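Local atomic coordinates of putative L-alanine-DL-glutamate epimerase (Burkholderia xenovorans, PDB entry 3GO2), a protein that probably works as a racemase or epimerase of the mandelate racemase/muconate lactonizing enzyme family and binds magnesium ions. Residues C12-W17 with L349-E354; P264-E269 with V288-T293. All blocks are in the same frame, centred on the assembly; numbering follows the deposited sequence. Where two conformers were deposited one is given.

Contact 1 of 2, residues C12-W17 with L349-E354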
loop_
_atom_site.group_PDB
_atom_site.type_symbol
_atom_site.label_atom_id
_atom_site.label_comp_id
_atom_site.label_asym_id
_atom_site.label_seq_id
_atom_site.Cartn_x
_atom_site.Cartn_y
_atom_site.Cartn_z
ATOM N N CYS A 12 -8.689 18.089 -46.007
ATOM C CA CYS A 12 -7.743 18.951 -45.270
ATOM C C CYS A 12 -7.761 20.359 -45.856
ATOM O O CYS A 12 -7.897 20.522 -47.061
ATOM C CB CYS A 12 -6.354 18.320 -45.353
ATOM S SG CYS A 12 -5.062 19.190 -44.459
ATOM N N CYS A 13 -7.682 21.387 -45.007
ATOM C CA CYS A 13 -7.590 22.753 -45.489
ATOM C C CYS A 13 -6.661 23.587 -44.633
ATOM O O CYS A 13 -6.335 23.244 -43.483
ATOM C CB CYS A 13 -8.979 23.390 -45.565
ATOM S SG CYS A 13 -9.717 23.796 -43.960
ATOM N N ASP A 14 -6.229 24.700 -45.204
ATOM C CA ASP A 14 -5.335 25.627 -44.514
ATOM C C ASP A 14 -6.037 26.267 -43.320
ATOM O O ASP A 14 -7.177 26.714 -43.434
ATOM C CB ASP A 14 -4.940 26.765 -45.469
ATOM C CG ASP A 14 -3.919 27.677 -44.865
ATOM O OD1 ASP A 14 -2.881 27.171 -44.422
ATOM O OD2 ASP A 14 -4.168 28.888 -44.797
ATOM N N ALA A 15 -5.337 26.296 -42.185
ATOM C CA ALA A 15 -5.777 27.043 -40.998
ATOM C C ALA A 15 -4.667 27.998 -40.502
ATOM O O ALA A 15 -4.536 28.283 -39.318
ATOM C CB ALA A 15 -6.251 26.060 -39.873
ATOM N N GLY A 16 -3.858 28.493 -41.433
ATOM C CA GLY A 16 -2.895 29.561 -41.161
ATOM C C GLY A 16 -1.544 29.012 -40.783
ATOM O O GLY A 16 -0.650 28.913 -41.631
ATOM N N TRP A 17 -1.399 28.632 -39.509
ATOM C CA TRP A 17 -0.149 28.092 -38.961
ATOM C C TRP A 17 -0.232 26.587 -38.746
ATOM O O TRP A 17 0.680 25.959 -38.208
ATOM C CB TRP A 17 0.167 28.793 -37.637
ATOM C CG TRP A 17 -0.928 28.655 -36.627
ATOM C CD1 TRP A 17 -2.074 29.383 -36.562
ATOM C CD2 TRP A 17 -0.976 27.733 -35.536
ATOM N NE1 TRP A 17 -2.837 28.972 -35.504
ATOM C CE2 TRP A 17 -2.192 27.954 -34.862
ATOM C CE3 TRP A 17 -0.120 26.735 -35.075
ATOM C CZ2 TRP A 17 -2.554 27.236 -33.726
ATOM C CZ3 TRP A 17 -0.481 26.016 -33.953
ATOM C CH2 TRP A 17 -1.692 26.257 -33.299
ATOM N N LEU A 349 -9.691 32.641 -37.192
ATOM C CA LEU A 349 -9.185 32.972 -38.515
ATOM C C LEU A 349 -10.193 33.805 -39.307
ATOM O O LEU A 349 -11.407 33.649 -39.187
ATOM C CB LEU A 349 -8.919 31.702 -39.309
ATOM C CG LEU A 349 -7.926 30.703 -38.726
ATOM C CD1 LEU A 349 -7.952 29.405 -39.525
ATOM C CD2 LEU A 349 -6.522 31.259 -38.677
ATOM N N ALA A 350 -9.664 34.663 -40.172
ATOM C CA ALA A 350 -10.511 35.539 -40.970
ATOM C C ALA A 350 -11.466 34.771 -41.891
ATOM O O ALA A 350 -12.554 35.258 -42.206
ATOM C CB ALA A 350 -9.638 36.498 -41.769
ATOM N N TRP A 351 -11.074 33.573 -42.301
ATOM C CA TRP A 351 -11.913 32.732 -43.162
ATOM C C TRP A 351 -12.646 31.595 -42.431
ATOM O O TRP A 351 -13.253 30.727 -43.054
ATOM C CB TRP A 351 -11.091 32.184 -44.332
ATOM C CG TRP A 351 -9.967 31.282 -43.964
ATOM C CD1 TRP A 351 -10.014 29.919 -43.890
ATOM C CD2 TRP A 351 -8.626 31.655 -43.614
ATOM N NE1 TRP A 351 -8.791 29.424 -43.566
ATOM C CE2 TRP A 351 -7.918 30.459 -43.369
ATOM C CE3 TRP A 351 -7.956 32.877 -43.485
ATOM C CZ2 TRP A 351 -6.580 30.441 -42.987
ATOM C CZ3 TRP A 351 -6.605 32.862 -43.111
ATOM C CH2 TRP A 351 -5.938 31.649 -42.868
ATOM N N GLU A 352 -12.610 31.598 -41.098
ATOM C CA GLU A 352 -13.204 30.487 -40.357
ATOM C C GLU A 352 -14.677 30.274 -40.713
ATOM O O GLU A 352 -15.118 29.139 -40.922
ATOM C CB GLU A 352 -13.083 30.730 -38.856
ATOM C CG GLU A 352 -13.605 29.607 -37.950
ATOM C CD GLU A 352 -12.669 28.431 -37.847
ATOM O OE1 GLU A 352 -11.494 28.554 -38.279
ATOM O OE2 GLU A 352 -13.114 27.377 -37.313
ATOM N N ASP A 353 -15.458 31.349 -40.757
ATOM C CA ASP A 353 -16.894 31.173 -40.925
ATOM C C ASP A 353 -17.243 30.665 -42.342
ATOM O O ASP A 353 -18.268 30.008 -42.501
ATOM C CB ASP A 353 -17.669 32.446 -40.566
ATOM C CG ASP A 353 -17.653 32.754 -39.055
ATOM O OD1 ASP A 353 -17.089 31.970 -38.227
ATOM O OD2 ASP A 353 -18.212 33.806 -38.684
ATOM N N GLU A 354 -16.387 30.945 -43.324
ATOM C CA GLU A 354 -16.530 30.411 -44.686
ATOM C C GLU A 354 -16.507 28.883 -44.709
ATOM O O GLU A 354 -17.153 28.270 -45.548
ATOM C CB GLU A 354 -15.382 30.961 -45.579
ATOM C CG GLU A 354 -15.477 30.691 -47.090
ATOM C CD GLU A 354 -14.151 30.961 -47.845
ATOM O OE1 GLU A 354 -13.249 31.633 -47.294
ATOM O OE2 GLU A 354 -14.004 30.480 -48.998
#
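Trp351 lays its indole edge against the end of strand 5-14, and the pyrrole nitrogen makes the one hydrogen bond across the contact: NE1 donates to the backbone O of Asp14 over 3.2 Å. The acceptor lies almost in the indole plane, while the N-H meets the carbonyl from above its plane, 36° off. With chi1 at 63°, CG sits between the backbone N and the carbonyl carbon of Trp351, a setting that turns the ring toward residues 14-16. Farther along the same edge, near the ring plane, Gly16 N is 3.7 Å from CZ2. Asp14 OD2, 3.4 Å from CZ2, sits off that plane, its carboxylate nearly parallel to the ring (14°) but displaced; the single Gly16 N-H is shared weakly between its two oxygens. Leu349 covers one ring face, its CB 4.2 Å above the plane, and His387 stacks on the ring. Leu349 then sends CD1 to 3.5 Å from Ala15 CA. Gly16 suits its place: its backbone angles leave no room for a side chain beside the preceding carbonyl, and Leu349 CD2 and Trp351 CH2 crowd the same spot. Tryptophan offers a broad apolar surface and one N-H donor, so N-terminal and barrel domains meet through one polar link amid van der Waals packing.

Contact 2 of 2, residues P264-E269 with V288-T293. With MG (magnesium ion), chain B.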
loop_
_atom_site.group_PDB
_atom_site.type_symbol
_atom_site.label_atom_id
_atom_site.label_comp_id
_atom_site.label_asym_id
_atom_site.label_seq_id
_atom_site.Cartn_x
_atom_site.Cartn_y
_atom_site.Cartn_z
ATOM N N PRO A 264 -5.927 24.590 -7.857
ATOM C CA PRO A 264 -6.465 23.393 -8.507
ATOM C C PRO A 264 -5.560 22.958 -9.651
ATOM O O PRO A 264 -5.069 23.814 -10.397
ATOM C CB PRO A 264 -7.853 23.851 -9.024
ATOM C CG PRO A 264 -8.166 25.081 -8.174
ATOM C CD PRO A 264 -6.865 25.729 -7.895
ATOM N N ILE A 265 -5.335 21.653 -9.781
ATOM C CA ILE A 265 -4.501 21.100 -10.862
ATOM C C ILE A 265 -5.379 20.383 -11.853
ATOM O O ILE A 265 -6.235 19.555 -11.488
ATOM C CB ILE A 265 -3.454 20.104 -10.314
ATOM C CG1 ILE A 265 -2.507 20.812 -9.342
ATOM C CG2 ILE A 265 -2.664 19.416 -11.438
ATOM C CD1 ILE A 265 -1.717 21.948 -9.927
ATOM N N SER A 266 -5.205 20.713 -13.121
ATOM C CA SER A 266 -5.873 19.990 -14.186
ATOM C C SER A 266 -4.854 19.256 -15.042
ATOM O O SER A 266 -3.689 19.658 -15.132
ATOM C CB SER A 266 -6.694 20.950 -15.026
ATOM O OG SER A 266 -5.863 21.854 -15.689
ATOM N N SER A 267 -5.279 18.163 -15.648
ATOM C CA SER A 267 -4.402 17.374 -16.506
ATOM C C SER A 267 -5.243 16.469 -17.388
ATOM O O SER A 267 -6.468 16.501 -17.342
ATOM C CB SER A 267 -3.426 16.527 -15.661
ATOM O OG SER A 267 -2.337 16.038 -16.428
ATOM N N CYS A 268 -4.563 15.672 -18.190
ATOM C CA CYS A 268 -5.105 14.480 -18.865
ATOM C C CYS A 268 -5.537 14.702 -20.312
ATOM O O CYS A 268 -6.027 13.745 -20.917
ATOM C CB CYS A 268 -6.237 13.817 -18.103
ATOM S SG CYS A 268 -5.910 13.490 -16.354
ATOM N N GLU A 269 -5.337 15.900 -20.873
ATOM C CA GLU A 269 -5.842 16.194 -22.210
ATOM C C GLU A 269 -5.231 15.341 -23.308
ATOM O O GLU A 269 -5.759 15.320 -24.426
ATOM C CB GLU A 269 -5.655 17.676 -22.565
ATOM C CG GLU A 269 -4.250 18.068 -22.985
ATOM C CD GLU A 269 -4.119 19.542 -23.253
ATOM O OE1 GLU A 269 -3.135 19.913 -23.881
ATOM O OE2 GLU A 269 -4.998 20.317 -22.874
ATOM N N VAL A 288 -9.159 18.474 -11.736
ATOM C CA VAL A 288 -9.992 18.457 -12.953
ATOM C C VAL A 288 -9.354 17.597 -14.018
ATOM O O VAL A 288 -8.146 17.691 -14.230
ATOM C CB VAL A 288 -10.163 19.874 -13.489
ATOM C CG1 VAL A 288 -10.937 19.874 -14.818
ATOM C CG2 VAL A 288 -10.861 20.761 -12.428
ATOM N N ALA A 289 -10.152 16.760 -14.676
ATOM C CA ALA A 289 -9.671 15.951 -15.783
ATOM C C ALA A 289 -10.094 16.552 -17.108
ATOM O O ALA A 289 -11.291 16.728 -17.354
ATOM C CB ALA A 289 -10.134 14.492 -15.644
ATOM N N ILE A 290 -9.116 16.933 -17.928
ATOM C CA ILE A 290 -9.377 17.420 -19.273
ATOM C C ILE A 290 -9.491 16.221 -20.205
ATOM O O ILE A 290 -8.611 15.356 -20.204
ATOM C CB ILE A 290 -8.294 18.403 -19.736
ATOM C CG1 ILE A 290 -8.272 19.612 -18.779
ATOM C CG2 ILE A 290 -8.591 18.876 -21.174
ATOM C CD1 ILE A 290 -6.964 20.359 -18.812
ATOM N N VAL A 291 -10.591 16.139 -20.952
ATOM C CA VAL A 291 -10.846 15.004 -21.843
ATOM C C VAL A 291 -10.836 15.512 -23.274
ATOM O O VAL A 291 -11.561 16.443 -23.597
ATOM C CB VAL A 291 -12.189 14.346 -21.547
ATOM C CG1 VAL A 291 -12.438 13.175 -22.496
ATOM C CG2 VAL A 291 -12.268 13.863 -20.062
ATOM N N ASP A 292 -9.990 14.938 -24.110
ATOM C CA ASP A 292 -9.984 15.326 -25.532
ATOM C C ASP A 292 -10.925 14.369 -26.271
ATOM O O ASP A 292 -10.586 13.221 -26.541
ATOM C CB ASP A 292 -8.583 15.352 -26.117
ATOM C CG ASP A 292 -8.546 16.045 -27.467
ATOM O OD1 ASP A 292 -7.649 16.884 -27.725
ATOM O OD2 ASP A 292 -9.492 15.799 -28.234
ATOM N N THR A 293 -12.138 14.852 -26.526
ATOM C CA THR A 293 -13.167 14.064 -27.169
ATOM C C THR A 293 -12.947 13.987 -28.672
ATOM O O THR A 293 -13.478 13.098 -29.334
ATOM C CB THR A 293 -14.603 14.578 -26.883
ATOM O OG1 THR A 293 -14.926 15.663 -27.755
ATOM C CG2 THR A 293 -14.787 14.977 -25.416
HETATM MG MG MG B . -3.633 22.488 -22.711
HETATM O O HOH W 1 -8.073 13.189 -22.998
HETATM O O HOH W 2 -4.454 16.528 -26.619
HETATM O O HOH W 3 -2.717 22.510 -24.247
HETATM O O HOH W 4 -2.250 21.311 -21.169
#
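Ile290 reaches across from strand 288-291 to two different residues of the neighbouring segment. Its CB lies 3.6 Å from Ser267 O, the carbonyl that accepts the Ile290 N-H over 2.7 Å, nearly straight at 166°. There the side chain forks. CG2, anti to the backbone N, packs 3.5 Å from Glu269 CB; CG1, on the other branch, passes Ser267 O and leads to CD1, which ends 3.6 Å from Ser266 OG. A beta-branched residue suits this place, since its two arms fill the space beside both Ser266 and Glu269.

The backbones form a parallel ladder: Val288 N donates to Ile265 O and Ser267 N to Val288 O, with Ser266 beside Val288. The small serine at 266 fits where Ile290 CD1 and Val288 CB come against it, and Ser267 OG finds its acceptor in Ile246 O, just past the end of strand 243-245. Past the ladder direct bonding stops, and water 1 links the chains, donating to Cys268 O and accepting from Asp292 N. Asp292 uses OD2 to cap Trp295 N, while OD1 bonds to His318 and Tyr321.

From the CB packed on Ile290, the extended Glu269 chain carries OE2 to 2.6 Å from the magnesium ion, a long bond for this metal. Asp219 also binds the ion, and Glu245 belongs to the same site. Apolar contact at the base of Glu269 leaves the carboxylate pointing to the cation, which probably offsets the repulsion among the gathered acids.

In the fold
Contact 2 belongs to the beta-alpha-beta unit formed by strand 265-267, helix 273-282 and strand 288-291, in the barrel typical of the enolase superfamily, and carries a magnesium ligand just past the C-terminal end of a strand. Contact 1 lies nearer the periphery, its centre about 17 Å from the chain centre against about 10 Å for contact 2, and joins the N-terminal domain to a late part of the barrel domain. Their centres are 27 Å apart and their nearest atoms about 11 Å. His125, seen to bind 2-oxoglutarate or fumarate in a structure of this protein though not here, is about 12 Å from Leu349, side chain to side chain, so contact 1 probably lies near but outside the pocket.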